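Local coordinates for uncharacterized protein Af_0446 (PDB 3BUT) that is of unknown function but may bind lipids, and belongs to the LEA_2 family linked to water stress, at residues Leu73-Asn77 and Ser78-Glu82. The protein carries 4 engineered substitutions. Residues are numbered along the deposited sequence; the frame is centred on the assembly and turned at random.
Sequences LRLNN and SFLRE. Engineered in segment 78-82: Leu80 (natural residue Ile).
At Asn76 and Asn77 the chain leaves an extended strand and coils directly into a short helical turn: Asn76 O accepts weak hydrogen bonds from Phe79 N (3.3 Å) and Leu80 N (3.4 Å), and Asn77 O receives a shorter though bent one (N-H...O 131°) from Arg81 N at 2.8 Å. The turn folds Leu80, an engineered leucine in place of the natural isoleucine, back beside the end of the strand. Its CD1 lies 3.8 Å from Leu75 CD2, the two side chains crossing at a slant. In one of two conformers of Asn77, OD1 lies 3.7 Å from the same Leu80 CD1 and makes a weak hydrogen bond to Thr18 OG1. This strand-to-helix turn ends strand 66-76, which, within this chain, lies at the edge of its antiparallel sheet in the two-sheet beta domain of this LEA_2 (E-set clan) protein, and leads toward helix 83-89. Leu75 and Leu80 both pack against strand 34-45 of the other sheet, on Ile43 and Met45 respectively, so both the strand end and the turn lie against it. Asn76 reaches forward instead: with CG anti to the backbone N (chi1 174°), OD1 comes within 3.4 Å of Ser78 CB and approaches the Phe79 ring obliquely. The aliphatic part of Arg81 passes over Asn77 O, with CG 3.4 Å away. A bend at chi3 (-59°) brings its guanidinium back along the turn, where NH2 bonds weakly to Ser78 OG, while NH1 makes a weak hydrogen bond to the backbone oxygen of Asp15 of the second subunit.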
loop_
_atom_site.group_PDB
_atom_site.type_symbol
_atom_site.label_atom_id
_atom_site.label_comp_id
_atom_site.label_asym_id
_atom_site.label_seq_id
_atom_site.Cartn_x
_atom_site.Cartn_y
_atom_site.Cartn_z
ATOM N N LEU A 73 2.444 -14.780 -9.785
ATOM C CA LEU A 73 2.945 -14.538 -8.442
ATOM C C LEU A 73 1.848 -13.901 -7.619
ATOM O O LEU A 73 1.483 -12.751 -7.857
ATOM C CB LEU A 73 4.172 -13.626 -8.486
ATOM C CG LEU A 73 5.180 -13.805 -9.628
ATOM C CD1 LEU A 73 6.171 -12.657 -9.644
ATOM C CD2 LEU A 73 5.909 -15.134 -9.538
ATOM N N ARG A 74 1.320 -14.648 -6.653
ATOM C CA ARG A 74 0.197 -14.182 -5.847
ATOM C C ARG A 74 0.616 -13.744 -4.450
ATOM O O ARG A 74 1.383 -14.428 -3.779
ATOM C CB ARG A 74 -0.899 -15.245 -5.764
ATOM C CG ARG A 74 -1.586 -15.539 -7.095
ATOM C CD ARG A 74 -2.471 -16.776 -7.001
ATOM N NE ARG A 74 -2.723 -17.367 -8.314
ATOM C CZ ARG A 74 -1.922 -18.245 -8.916
ATOM N NH1 ARG A 74 -2.243 -18.717 -10.114
ATOM N NH2 ARG A 74 -0.797 -18.648 -8.334
ATOM N N LEU A 75 0.092 -12.600 -4.025
ATOM C CA LEU A 75 0.365 -12.056 -2.703
ATOM C C LEU A 75 -0.883 -12.101 -1.836
ATOM O O LEU A 75 -1.891 -11.464 -2.150
ATOM C CB LEU A 75 0.864 -10.610 -2.792
ATOM C CG LEU A 75 2.148 -10.281 -3.546
ATOM C CD1 LEU A 75 1.843 -9.892 -4.969
ATOM C CD2 LEU A 75 2.829 -9.133 -2.846
ATOM N N ASN A 76 -0.804 -12.867 -0.753
ATOM C CA ASN A 76 -1.804 -12.840 0.307
ATOM C C ASN A 76 -1.671 -11.509 1.050
ATOM O O ASN A 76 -0.587 -11.173 1.543
ATOM C CB ASN A 76 -1.596 -14.038 1.247
ATOM C CG ASN A 76 -2.506 -14.006 2.472
ATOM O OD1 ASN A 76 -2.031 -14.091 3.604
ATOM N ND2 ASN A 76 -3.814 -13.894 2.249
ATOM N N ASN A 77 -2.768 -10.762 1.127
ATOM C CA ASN A 77 -2.740 -9.417 1.688
ATOM C C ASN A 77 -2.510 -9.355 3.194
ATOM O O ASN A 77 -2.057 -8.339 3.722
ATOM C CB ASN A 77 -4.015 -8.656 1.320
ATOM C CG ASN A 77 -4.304 -8.690 -0.169
ATOM O OD1 ASN A 77 -3.416 -8.463 -0.991
ATOM N ND2 ASN A 77 -5.551 -8.976 -0.523
ATOM N N SER A 78 -2.825 -10.449 3.881
ATOM C CA SER A 78 -2.607 -10.541 5.331
ATOM C C SER A 78 -1.118 -10.433 5.698
ATOM O O SER A 78 -0.761 -9.840 6.719
ATOM C CB SER A 78 -3.202 -11.837 5.884
ATOM O OG SER A 78 -3.051 -11.906 7.291
ATOM N N PHE A 79 -0.262 -11.012 4.859
ATOM C CA PHE A 79 1.182 -10.832 4.973
ATOM C C PHE A 79 1.623 -9.462 4.446
ATOM O O PHE A 79 2.676 -8.959 4.836
ATOM C CB PHE A 79 1.928 -11.942 4.229
ATOM C CG PHE A 79 2.507 -13.006 5.126
ATOM C CD1 PHE A 79 3.529 -12.702 6.025
ATOM C CD2 PHE A 79 2.053 -14.318 5.051
ATOM C CE1 PHE A 79 4.076 -13.685 6.849
ATOM C CE2 PHE A 79 2.593 -15.310 5.870
ATOM C CZ PHE A 79 3.607 -14.991 6.771
ATOM N N LEU A 80 0.823 -8.866 3.560
ATOM C CA LEU A 80 1.107 -7.525 3.044
ATOM C C LEU A 80 0.799 -6.439 4.056
ATOM O O LEU A 80 1.407 -5.373 4.011
ATOM C CB LEU A 80 0.342 -7.246 1.754
ATOM C CG LEU A 80 1.098 -7.336 0.433
ATOM C CD1 LEU A 80 0.105 -7.460 -0.705
ATOM C CD2 LEU A 80 1.984 -6.111 0.243
ATOM N N ARG A 81 -0.133 -6.713 4.970
ATOM C CA ARG A 81 -0.505 -5.749 6.015
ATOM C C ARG A 81 0.543 -5.615 7.123
ATOM O O ARG A 81 0.507 -4.655 7.902
ATOM C CB ARG A 81 -1.861 -6.095 6.637
ATOM C CG ARG A 81 -3.069 -5.829 5.748
ATOM C CD ARG A 81 -4.385 -6.178 6.453
ATOM N NE ARG A 81 -4.470 -7.583 6.868
ATOM C CZ ARG A 81 -4.397 -8.010 8.129
ATOM N NH1 ARG A 81 -4.235 -7.151 9.127
ATOM N NH2 ARG A 81 -4.484 -9.307 8.392
ATOM N N GLU A 82 1.456 -6.576 7.216
ATOM C CA GLU A 82 2.536 -6.456 8.188
ATOM C C GLU A 82 3.805 -5.900 7.555
ATOM O O GLU A 82 4.775 -5.616 8.248
ATOM C CB GLU A 82 2.777 -7.758 8.964
ATOM C CG GLU A 82 3.069 -8.988 8.130
ATOM C CD GLU A 82 3.349 -10.211 8.985
ATOM O OE1 GLU A 82 2.593 -10.452 9.953
ATOM O OE2 GLU A 82 4.324 -10.934 8.683
#